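Local coordinates for probable glutathione S-transferase (Bordetella bronchiseptica RB50, PDB 3H1N), which probably conjugates glutathione to electrophilic substrates, as a dimeric member of the glutathione S-transferase family, at residues A125-H130 with L146-D151; L136-Q141 with R244-L249; T155-F160 with H197-R202. One frame throughout, in Å; residues are numbered along the deposited sequence.

Contact 1 of 3, residues A125-H130 with L146-D151; sequences AHDVHH and LRRAAD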
loop_
_atom_site.group_PDB
_atom_site.type_symbol
_atom_site.label_atom_id
_atom_site.label_comp_id
_atom_site.label_asym_id
_atom_site.label_seq_id
_atom_site.Cartn_x
_atom_site.Cartn_y
_atom_site.Cartn_z
ATOM N N ALA B 125 8.533 -9.520 -2.246
ATOM C CA ALA B 125 9.467 -10.473 -1.620
ATOM C C ALA B 125 8.733 -11.658 -0.977
ATOM O O ALA B 125 9.303 -12.759 -0.833
ATOM C CB ALA B 125 10.376 -9.765 -0.611
ATOM N N HIS B 126 7.482 -11.428 -0.570
ATOM C CA HIS B 126 6.647 -12.494 -0.027
ATOM C C HIS B 126 6.029 -13.300 -1.149
ATOM O O HIS B 126 6.002 -14.536 -1.121
ATOM C CB HIS B 126 5.530 -11.932 0.845
ATOM C CG HIS B 126 4.485 -12.944 1.191
ATOM N ND1 HIS B 126 3.321 -13.079 0.467
ATOM C CD2 HIS B 126 4.440 -13.889 2.158
ATOM C CE1 HIS B 126 2.594 -14.053 0.985
ATOM N NE2 HIS B 126 3.250 -14.560 2.012
ATOM N N ASP B 127 5.499 -12.587 -2.130
ATOM C CA ASP B 127 4.775 -13.227 -3.205
ATOM C C ASP B 127 5.690 -14.073 -4.107
ATOM O O ASP B 127 5.199 -14.916 -4.833
ATOM C CB ASP B 127 3.994 -12.185 -4.000
ATOM C CG ASP B 127 2.792 -11.628 -3.232
ATOM O OD1 ASP B 127 2.537 -12.020 -2.068
ATOM O OD2 ASP B 127 2.063 -10.808 -3.822
ATOM N N VAL B 128 7.014 -13.891 -4.034
ATOM C CA VAL B 128 7.922 -14.705 -4.843
ATOM C C VAL B 128 7.778 -16.198 -4.478
ATOM O O VAL B 128 7.856 -17.060 -5.347
ATOM C CB VAL B 128 9.403 -14.227 -4.726
ATOM C CG1 VAL B 128 10.074 -14.786 -3.480
ATOM C CG2 VAL B 128 10.187 -14.623 -5.963
ATOM N N HIS B 129 7.568 -16.483 -3.188
ATOM C CA HIS B 129 7.421 -17.861 -2.698
ATOM C C HIS B 129 5.981 -18.275 -2.444
ATOM O O HIS B 129 5.709 -19.461 -2.247
ATOM C CB HIS B 129 8.308 -18.155 -1.471
ATOM C CG HIS B 129 8.181 -17.157 -0.357
ATOM N ND1 HIS B 129 7.072 -17.091 0.463
ATOM C CD2 HIS B 129 9.041 -16.214 0.099
ATOM C CE1 HIS B 129 7.250 -16.139 1.366
ATOM N NE2 HIS B 129 8.435 -15.588 1.162
ATOM N N HIS B 130 5.065 -17.306 -2.475
ATOM C CA HIS B 130 3.634 -17.581 -2.428
ATOM C C HIS B 130 2.896 -16.905 -3.588
ATOM O O HIS B 130 2.000 -16.071 -3.369
ATOM C CB HIS B 130 3.021 -17.179 -1.079
ATOM C CG HIS B 130 3.432 -18.078 0.040
ATOM N ND1 HIS B 130 2.562 -18.945 0.660
ATOM C CD2 HIS B 130 4.638 -18.267 0.625
ATOM C CE1 HIS B 130 3.217 -19.630 1.584
ATOM N NE2 HIS B 130 4.478 -19.234 1.585
ATOM N N LEU B 146 9.537 -20.660 -8.822
ATOM C CA LEU B 146 10.752 -20.607 -9.652
ATOM C C LEU B 146 10.600 -19.587 -10.800
ATOM O O LEU B 146 11.532 -18.822 -11.114
ATOM C CB LEU B 146 11.078 -21.997 -10.217
ATOM C CG LEU B 146 11.525 -23.079 -9.228
ATOM C CD1 LEU B 146 11.437 -24.447 -9.889
ATOM C CD2 LEU B 146 12.946 -22.814 -8.689
ATOM N N ARG B 147 9.407 -19.571 -11.400
ATOM C CA ARG B 147 9.097 -18.654 -12.487
ATOM C C ARG B 147 9.022 -17.210 -11.996
ATOM O O ARG B 147 9.647 -16.313 -12.584
ATOM C CB ARG B 147 7.788 -19.069 -13.167
ATOM C CG ARG B 147 7.905 -20.393 -13.933
ATOM C CD ARG B 147 6.583 -20.846 -14.515
ATOM N NE ARG B 147 6.067 -19.905 -15.506
ATOM C CZ ARG B 147 4.842 -19.951 -16.028
ATOM N NH1 ARG B 147 3.981 -20.894 -15.673
ATOM N NH2 ARG B 147 4.479 -19.052 -16.924
ATOM N N ARG B 148 8.267 -16.988 -10.921
ATOM C CA ARG B 148 8.165 -15.652 -10.333
ATOM C C ARG B 148 9.517 -15.105 -9.857
ATOM O O ARG B 148 9.813 -13.919 -10.059
ATOM C CB ARG B 148 7.149 -15.645 -9.182
ATOM C CG ARG B 148 7.019 -14.270 -8.547
ATOM C CD ARG B 148 5.597 -13.886 -8.251
ATOM N NE ARG B 148 5.551 -12.505 -7.766
ATOM C CZ ARG B 148 4.444 -11.777 -7.665
ATOM N NH1 ARG B 148 3.264 -12.282 -8.019
ATOM N NH2 ARG B 148 4.522 -10.528 -7.221
ATOM N N ALA B 149 10.338 -15.968 -9.244
ATOM C CA ALA B 149 11.665 -15.589 -8.771
ATOM C C ALA B 149 12.582 -15.057 -9.878
ATOM O O ALA B 149 13.315 -14.080 -9.671
ATOM C CB ALA B 149 12.347 -16.769 -8.018
ATOM N N ALA B 150 12.514 -15.678 -11.055
ATOM C CA ALA B 150 13.333 -15.236 -12.178
ATOM C C ALA B 150 13.022 -13.778 -12.530
ATOM O O ALA B 150 13.937 -13.001 -12.737
ATOM C CB ALA B 150 13.172 -16.154 -13.389
ATOM N N ASP B 151 11.748 -13.399 -12.546
ATOM C CA ASP B 151 11.372 -11.998 -12.801
ATOM C C ASP B 151 11.728 -11.053 -11.642
ATOM O O ASP B 151 12.171 -9.918 -11.859
ATOM C CB ASP B 151 9.881 -11.888 -13.133
ATOM C CG ASP B 151 9.480 -10.475 -13.564
ATOM O OD1 ASP B 151 10.026 -9.975 -14.574
ATOM O OD2 ASP B 151 8.624 -9.858 -12.886
HETATM O O HOH W 1 1.199 -11.113 -6.276
#
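Arg148 lies along the end of helix 105-127, and almost every carbon and nitrogen of its side chain finds something on Asp127 or Val128. CG sits anti to the backbone N (chi1 180°), which sends the chain off helix 142-167 toward the other segment. CB has only the Val128 carbonyl oxygen within a loose 4.1 Å; Arg148 CG then packs on Val128 CA at 3.8 Å. Beyond it CD reaches Asp127 O at 3.6 Å, a carbon-oxygen contact, and NE passes the same carbonyl without bonding to it. At the tip the guanidinium is laid flat over Asp127, whose CB lies 3.6 Å from its plane, over the centre. Asp127 OD2 is 4.2 Å from Arg148 NH2 and well out of the guanidinium plane, where no N-H points at it. One water joins the two groups instead, donating a hydrogen bond to Asp127 OD2 and accepting one from Arg148 NH1. NH1 also bonds the Pro131 carbonyl of the second subunit. The other carboxylate oxygen, Asp127 OD1, takes the ND1-H of His126 at 2.9 Å, nearly in the imidazole plane. In the modelled conformer, one of two, Val128 CG2 packs against Ala149 CB at 3.7 Å. With no direct hydrogen bond between the segments, apolar packing and a bridging water join them, opposite charges probably add some attraction, and the arginine tip also serves the dimer interface.

Contact 2 of 3, residues L136-Q141 with R244-L249; sequences LYYEDQ and RHYPEL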
loop_
_atom_site.group_PDB
_atom_site.type_symbol
_atom_site.label_atom_id
_atom_site.label_comp_id
_atom_site.label_asym_id
_atom_site.label_seq_id
_atom_site.Cartn_x
_atom_site.Cartn_y
_atom_site.Cartn_z
ATOM N N LEU B 136 -1.544 -21.057 1.129
ATOM C CA LEU B 136 -1.069 -22.407 0.789
ATOM C C LEU B 136 0.431 -22.515 1.025
ATOM O O LEU B 136 1.129 -21.499 1.007
ATOM C CB LEU B 136 -1.398 -22.773 -0.662
ATOM C CG LEU B 136 -2.876 -22.773 -1.084
ATOM C CD1 LEU B 136 -3.019 -23.075 -2.582
ATOM C CD2 LEU B 136 -3.731 -23.741 -0.241
ATOM N N TYR B 137 0.923 -23.734 1.229
ATOM C CA TYR B 137 2.336 -23.936 1.544
ATOM C C TYR B 137 3.218 -23.679 0.334
ATOM O O TYR B 137 2.811 -23.891 -0.813
ATOM C CB TYR B 137 2.591 -25.344 2.086
ATOM C CG TYR B 137 1.863 -25.618 3.377
ATOM C CD1 TYR B 137 2.192 -24.923 4.541
ATOM C CD2 TYR B 137 0.825 -26.544 3.428
ATOM C CE1 TYR B 137 1.514 -25.154 5.730
ATOM C CE2 TYR B 137 0.137 -26.789 4.614
ATOM C CZ TYR B 137 0.490 -26.087 5.762
ATOM O OH TYR B 137 -0.187 -26.318 6.945
ATOM N N TYR B 138 4.433 -23.230 0.608
ATOM C CA TYR B 138 5.424 -23.003 -0.433
ATOM C C TYR B 138 5.613 -24.242 -1.306
ATOM O O TYR B 138 5.616 -24.143 -2.531
ATOM C CB TYR B 138 6.757 -22.549 0.176
ATOM C CG TYR B 138 7.923 -22.627 -0.792
ATOM C CD1 TYR B 138 7.953 -21.833 -1.940
ATOM C CD2 TYR B 138 8.998 -23.488 -0.548
ATOM C CE1 TYR B 138 9.012 -21.909 -2.837
ATOM C CE2 TYR B 138 10.065 -23.572 -1.435
ATOM C CZ TYR B 138 10.070 -22.779 -2.570
ATOM O OH TYR B 138 11.126 -22.832 -3.446
ATOM N N GLU B 139 5.743 -25.408 -0.677
ATOM C CA GLU B 139 6.045 -26.648 -1.400
ATOM C C GLU B 139 5.022 -26.952 -2.498
ATOM O O GLU B 139 5.367 -27.521 -3.527
ATOM C CB GLU B 139 6.160 -27.829 -0.432
ATOM C CG GLU B 139 7.424 -27.799 0.434
ATOM C CD GLU B 139 7.422 -26.699 1.498
ATOM O OE1 GLU B 139 6.331 -26.221 1.905
ATOM O OE2 GLU B 139 8.531 -26.306 1.926
ATOM N N ASP B 140 3.776 -26.533 -2.283
ATOM C CA ASP B 140 2.705 -26.803 -3.234
ATOM C C ASP B 140 2.646 -25.815 -4.400
ATOM O O ASP B 140 1.884 -26.009 -5.346
ATOM C CB ASP B 140 1.366 -26.867 -2.505
ATOM C CG ASP B 140 1.304 -28.019 -1.519
ATOM O OD1 ASP B 140 1.672 -29.158 -1.896
ATOM O OD2 ASP B 140 0.902 -27.776 -0.364
ATOM N N GLN B 141 3.470 -24.774 -4.339
ATOM C CA GLN B 141 3.515 -23.773 -5.413
ATOM C C GLN B 141 4.962 -23.457 -5.809
ATOM O O GLN B 141 5.249 -22.385 -6.350
ATOM C CB GLN B 141 2.716 -22.508 -5.028
ATOM C CG GLN B 141 3.141 -21.870 -3.697
ATOM C CD GLN B 141 2.123 -20.860 -3.169
ATOM O OE1 GLN B 141 1.687 -19.968 -3.892
ATOM N NE2 GLN B 141 1.758 -20.993 -1.899
ATOM N N ARG B 244 12.372 -15.079 2.949
ATOM C CA ARG B 244 12.719 -16.479 3.141
ATOM C C ARG B 244 13.867 -16.859 2.236
ATOM O O ARG B 244 13.836 -16.600 1.030
ATOM C CB ARG B 244 11.531 -17.404 2.855
ATOM C CG ARG B 244 10.304 -17.202 3.748
ATOM C CD ARG B 244 9.274 -18.281 3.470
ATOM N NE ARG B 244 8.030 -18.098 4.213
ATOM C CZ ARG B 244 7.047 -19.003 4.270
ATOM N NH1 ARG B 244 7.177 -20.180 3.674
ATOM N NH2 ARG B 244 5.936 -18.742 4.953
ATOM N N HIS B 245 14.873 -17.499 2.810
ATOM C CA HIS B 245 15.998 -17.966 2.008
ATOM C C HIS B 245 15.737 -19.350 1.405
ATOM O O HIS B 245 15.849 -20.368 2.083
ATOM C CB HIS B 245 17.296 -17.962 2.823
ATOM C CG HIS B 245 18.467 -18.527 2.079
ATOM N ND1 HIS B 245 18.772 -18.156 0.789
ATOM C CD2 HIS B 245 19.384 -19.457 2.430
ATOM C CE1 HIS B 245 19.833 -18.826 0.378
ATOM N NE2 HIS B 245 20.230 -19.614 1.359
ATOM N N TYR B 246 15.404 -19.369 0.116
ATOM C CA TYR B 246 15.277 -20.594 -0.658
ATOM C C TYR B 246 16.351 -20.568 -1.747
ATOM O O TYR B 246 16.276 -19.762 -2.662
ATOM C CB TYR B 246 13.884 -20.652 -1.306
ATOM C CG TYR B 246 12.749 -20.844 -0.323
ATOM C CD1 TYR B 246 12.728 -21.944 0.544
ATOM C CD2 TYR B 246 11.685 -19.942 -0.278
ATOM C CE1 TYR B 246 11.677 -22.130 1.447
ATOM C CE2 TYR B 246 10.621 -20.123 0.614
ATOM C CZ TYR B 246 10.623 -21.219 1.471
ATOM O OH TYR B 246 9.574 -21.399 2.348
ATOM N N PRO B 247 17.380 -21.422 -1.633
ATOM C CA PRO B 247 18.456 -21.409 -2.640
ATOM C C PRO B 247 17.925 -21.516 -4.085
ATOM O O PRO B 247 18.458 -20.857 -4.993
ATOM C CB PRO B 247 19.295 -22.634 -2.264
ATOM C CG PRO B 247 19.085 -22.779 -0.783
ATOM C CD PRO B 247 17.630 -22.413 -0.570
ATOM N N GLU B 248 16.859 -22.295 -4.284
ATOM C CA GLU B 248 16.293 -22.506 -5.628
ATOM C C GLU B 248 15.684 -21.251 -6.274
ATOM O O GLU B 248 15.572 -21.171 -7.504
ATOM C CB GLU B 248 15.297 -23.680 -5.636
ATOM C CG GLU B 248 14.007 -23.464 -4.832
ATOM C CD GLU B 248 14.108 -23.884 -3.372
ATOM O OE1 GLU B 248 15.232 -23.937 -2.798
ATOM O OE2 GLU B 248 13.041 -24.150 -2.775
ATOM N N LEU B 249 15.316 -20.274 -5.444
ATOM C CA LEU B 249 14.785 -19.008 -5.925
ATOM C C LEU B 249 15.863 -17.932 -6.140
ATOM O O LEU B 249 15.588 -16.901 -6.748
ATOM C CB LEU B 249 13.687 -18.502 -4.971
ATOM C CG LEU B 249 12.522 -19.466 -4.697
ATOM C CD1 LEU B 249 11.410 -18.742 -3.939
ATOM C CD2 LEU B 249 11.976 -20.063 -5.996
HETATM O O HOH W 2 4.765 -22.135 3.569
HETATM O O HOH W 3 9.036 -23.853 3.294
#
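The rings of Tyr138 and Tyr246 stack face to face, their centroids 3.9 Å apart and their planes 15° from parallel. They run past each other in opposite directions, and Tyr138 CD2 lies 3.4 Å from Tyr246 CZ. At the edge of the Tyr138 ring, near its plane, lies Glu248 OE2; Tyr138 OH donates to it at a modelled 2.4 Å, so short that the exact length is doubtful. Glu248 comes from the opposite direction, its carboxylate turned 38° from the ring, and the same OE2 is also bonded by Gln142 NE2. Leu249 packs obliquely on this ring, with CD1 4.1 Å from Tyr138 CE1. CG of Tyr138 is anti to its own N (chi1 166°), a setting that carries the ring across to the C-terminal segment. The Tyr246 hydroxyl receives Arg244 NH1 at 3.0 Å, in the guanidinium plane, and one water links it to Glu139 OE2. A second water joins Arg244 NH1 to Tyr138 N, while Arg244 NE donates to Gly241 O. A face-to-face tyrosine stack with a carboxylate at its rim thus fastens the tail after helix 224-230 to the loop entering helix 142-167, beside the helical C-terminal domain characteristic of glutathione S-transferases.

Contact 3 of 3, residues T155-F160 with H197-R202; sequences TRMPKF and HAFPRR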
loop_
_atom_site.group_PDB
_atom_site.type_symbol
_atom_site.label_atom_id
_atom_site.label_comp_id
_atom_site.label_asym_id
_atom_site.label_seq_id
_atom_site.Cartn_x
_atom_site.Cartn_y
_atom_site.Cartn_z
ATOM N N THR B 155 14.182 -8.293 -13.019
ATOM C CA THR B 155 13.646 -6.969 -13.306
ATOM C C THR B 155 13.234 -6.158 -12.076
ATOM O O THR B 155 13.474 -4.955 -12.023
ATOM C CB THR B 155 12.474 -7.018 -14.315
ATOM O OG1 THR B 155 11.312 -7.538 -13.672
ATOM C CG2 THR B 155 12.811 -7.886 -15.514
ATOM N N ARG B 156 12.617 -6.806 -11.092
ATOM C CA ARG B 156 11.963 -6.075 -9.988
ATOM C C ARG B 156 12.948 -5.537 -8.969
ATOM O O ARG B 156 12.951 -4.341 -8.660
ATOM C CB ARG B 156 10.911 -6.958 -9.298
ATOM C CG ARG B 156 9.826 -7.482 -10.241
ATOM C CD ARG B 156 9.095 -6.355 -10.975
ATOM N NE ARG B 156 8.264 -5.554 -10.074
ATOM C CZ ARG B 156 7.760 -4.359 -10.377
ATOM N NH1 ARG B 156 8.034 -3.793 -11.548
ATOM N NH2 ARG B 156 7.032 -3.705 -9.485
HETATM N N MSE B 157 13.800 -6.422 -8.463
HETATM C CA MSE B 157 14.808 -6.034 -7.478
HETATM C C MSE B 157 15.683 -4.863 -7.962
HETATM O O MSE B 157 15.824 -3.869 -7.242
HETATM C CB MSE B 157 15.665 -7.236 -7.040
HETATM C CG MSE B 157 14.944 -8.157 -6.060
HETATM SE SE MSE B 157 15.949 -9.761 -5.596
HETATM C CE MSE B 157 17.508 -8.948 -4.807
ATOM N N PRO B 158 16.247 -4.953 -9.184
ATOM C CA PRO B 158 17.024 -3.782 -9.623
ATOM C C PRO B 158 16.181 -2.512 -9.844
ATOM O O PRO B 158 16.683 -1.408 -9.628
ATOM C CB PRO B 158 17.671 -4.225 -10.944
ATOM C CG PRO B 158 17.431 -5.650 -11.088
ATOM C CD PRO B 158 16.486 -6.139 -10.026
ATOM N N LYS B 159 14.931 -2.651 -10.267
ATOM C CA LYS B 159 14.102 -1.464 -10.466
ATOM C C LYS B 159 13.851 -0.694 -9.152
ATOM O O LYS B 159 14.038 0.523 -9.091
ATOM C CB LYS B 159 12.768 -1.787 -11.143
ATOM C CG LYS B 159 11.946 -0.541 -11.390
ATOM C CD LYS B 159 10.674 -0.842 -12.164
ATOM C CE LYS B 159 10.015 0.444 -12.646
ATOM N NZ LYS B 159 8.866 0.117 -13.523
ATOM N N PHE B 160 13.393 -1.405 -8.130
ATOM C CA PHE B 160 13.227 -0.826 -6.796
ATOM C C PHE B 160 14.534 -0.278 -6.232
ATOM O O PHE B 160 14.551 0.819 -5.695
ATOM C CB PHE B 160 12.675 -1.868 -5.837
ATOM C CG PHE B 160 11.204 -2.118 -5.994
ATOM C CD1 PHE B 160 10.277 -1.168 -5.554
ATOM C CD2 PHE B 160 10.747 -3.305 -6.541
ATOM C CE1 PHE B 160 8.928 -1.395 -5.651
ATOM C CE2 PHE B 160 9.367 -3.542 -6.672
ATOM C CZ PHE B 160 8.460 -2.587 -6.233
ATOM N N HIS B 197 19.130 -11.414 3.181
ATOM C CA HIS B 197 18.869 -12.715 3.752
ATOM C C HIS B 197 18.292 -13.686 2.705
ATOM O O HIS B 197 18.763 -14.825 2.582
ATOM C CB HIS B 197 17.922 -12.599 4.944
ATOM C CG HIS B 197 17.434 -13.927 5.429
ATOM N ND1 HIS B 197 18.215 -14.775 6.192
ATOM C CD2 HIS B 197 16.269 -14.575 5.209
ATOM C CE1 HIS B 197 17.531 -15.881 6.438
ATOM N NE2 HIS B 197 16.350 -15.783 5.849
ATOM N N ALA B 198 17.295 -13.214 1.955
ATOM C CA ALA B 198 16.533 -14.058 1.027
ATOM C C ALA B 198 17.246 -14.365 -0.288
ATOM O O ALA B 198 17.067 -15.449 -0.851
ATOM C CB ALA B 198 15.163 -13.440 0.738
ATOM N N PHE B 199 18.022 -13.405 -0.785
ATOM C CA PHE B 199 18.613 -13.495 -2.122
ATOM C C PHE B 199 20.063 -13.091 -2.066
ATOM O O PHE B 199 20.458 -12.140 -2.740
ATOM C CB PHE B 199 17.837 -12.589 -3.099
ATOM C CG PHE B 199 16.451 -13.067 -3.365
ATOM C CD1 PHE B 199 16.219 -14.016 -4.360
ATOM C CD2 PHE B 199 15.372 -12.600 -2.607
ATOM C CE1 PHE B 199 14.937 -14.489 -4.605
ATOM C CE2 PHE B 199 14.094 -13.090 -2.832
ATOM C CZ PHE B 199 13.876 -14.026 -3.837
ATOM N N PRO B 200 20.863 -13.794 -1.243
ATOM C CA PRO B 200 22.273 -13.407 -1.054
ATOM C C PRO B 200 23.105 -13.445 -2.343
ATOM O O PRO B 200 23.934 -12.551 -2.556
ATOM C CB PRO B 200 22.775 -14.404 -0.014
ATOM C CG PRO B 200 21.866 -15.568 -0.139
ATOM C CD PRO B 200 20.515 -14.973 -0.428
ATOM N N ARG B 201 22.857 -14.422 -3.214
ATOM C CA ARG B 201 23.576 -14.504 -4.490
ATOM C C ARG B 201 23.233 -13.343 -5.417
ATOM O O ARG B 201 24.136 -12.719 -5.969
ATOM C CB ARG B 201 23.363 -15.858 -5.191
ATOM C CG ARG B 201 24.090 -17.021 -4.504
ATOM C CD ARG B 201 23.818 -18.373 -5.170
ATOM N NE ARG B 201 24.180 -18.376 -6.590
ATOM C CZ ARG B 201 23.436 -18.918 -7.554
ATOM N NH1 ARG B 201 22.284 -19.512 -7.259
ATOM N NH2 ARG B 201 23.845 -18.866 -8.818
ATOM N N ARG B 202 21.944 -13.036 -5.576
ATOM C CA ARG B 202 21.550 -11.889 -6.404
ATOM C C ARG B 202 22.049 -10.558 -5.833
ATOM O O ARG B 202 22.451 -9.660 -6.585
ATOM C CB ARG B 202 20.037 -11.846 -6.651
ATOM C CG ARG B 202 19.562 -10.703 -7.590
ATOM C CD ARG B 202 20.180 -10.818 -8.998
ATOM N NE ARG B 202 19.538 -9.916 -9.959
ATOM C CZ ARG B 202 20.089 -9.510 -11.105
ATOM N NH1 ARG B 202 21.320 -9.886 -11.443
ATOM N NH2 ARG B 202 19.412 -8.705 -11.915
#
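A Met-aromatic contact joins helix 142-167 to the break between helices 183-198 and 200-206, in the helical C-terminal domain of the glutathione S-transferase fold. Met157, present as selenomethionine, places its selenium over one face of the Phe199 ring, 4.3 Å from the centroid and 24° off the ring normal. The approach is toward the rim rather than the middle, and the nearest ring atom is Phe199 CG, 4.0 Å from Met157 SE. The chain of Met157 is extended as far as the selenium and then bends (chi3 61°), which brings the methyl CE beside Phe199 CB and onto Arg202. There Met157 CE meets Arg202 CG at 3.9 Å, the two side chains sliding past each other in opposite directions. Farther out, Arg202 crosses Pro158 at about a right angle, its NH2 3.7 Å from Pro158 CG. This is a van der Waals contact, and the polar end of the arginine is engaged elsewhere: NE bonds Arg153 O and NH1 bonds Ala252 O, tying helix 142-167 and the chain terminus to the start of helix 200-206. No hydrogen bond passes directly between the segments. Phe199 also meets the ring of Phe152, and Met157 touches Met203 and Leu206, so the Met157 side chain spans from helix 142-167 to helix 200-206, while Phe160 turns to helix 105-127 and stacks on Phe72 of the second subunit.

Overall arrangement
All three contacts are partly buried and lie on the same side of the chain's centre. Contacts 1 and 3 share helix 142-167, one facing the end of helix 105-127 and the other the junction of helices 183-198 and 200-206; a probable hydrogen bond runs from Arg156 N to Asp151 O between them. Contact 2 involves loop segments, joins the C-terminal tail to the loop before helix 142-167, and touches both other contacts. Chemistry varies accordingly: waters bridge the segments in contacts 1 and 2, but only contact 2 adds a direct hydrogen bond, and contact 3 is largely apolar with a selenium-ring contact. Residues of each reach the second subunit.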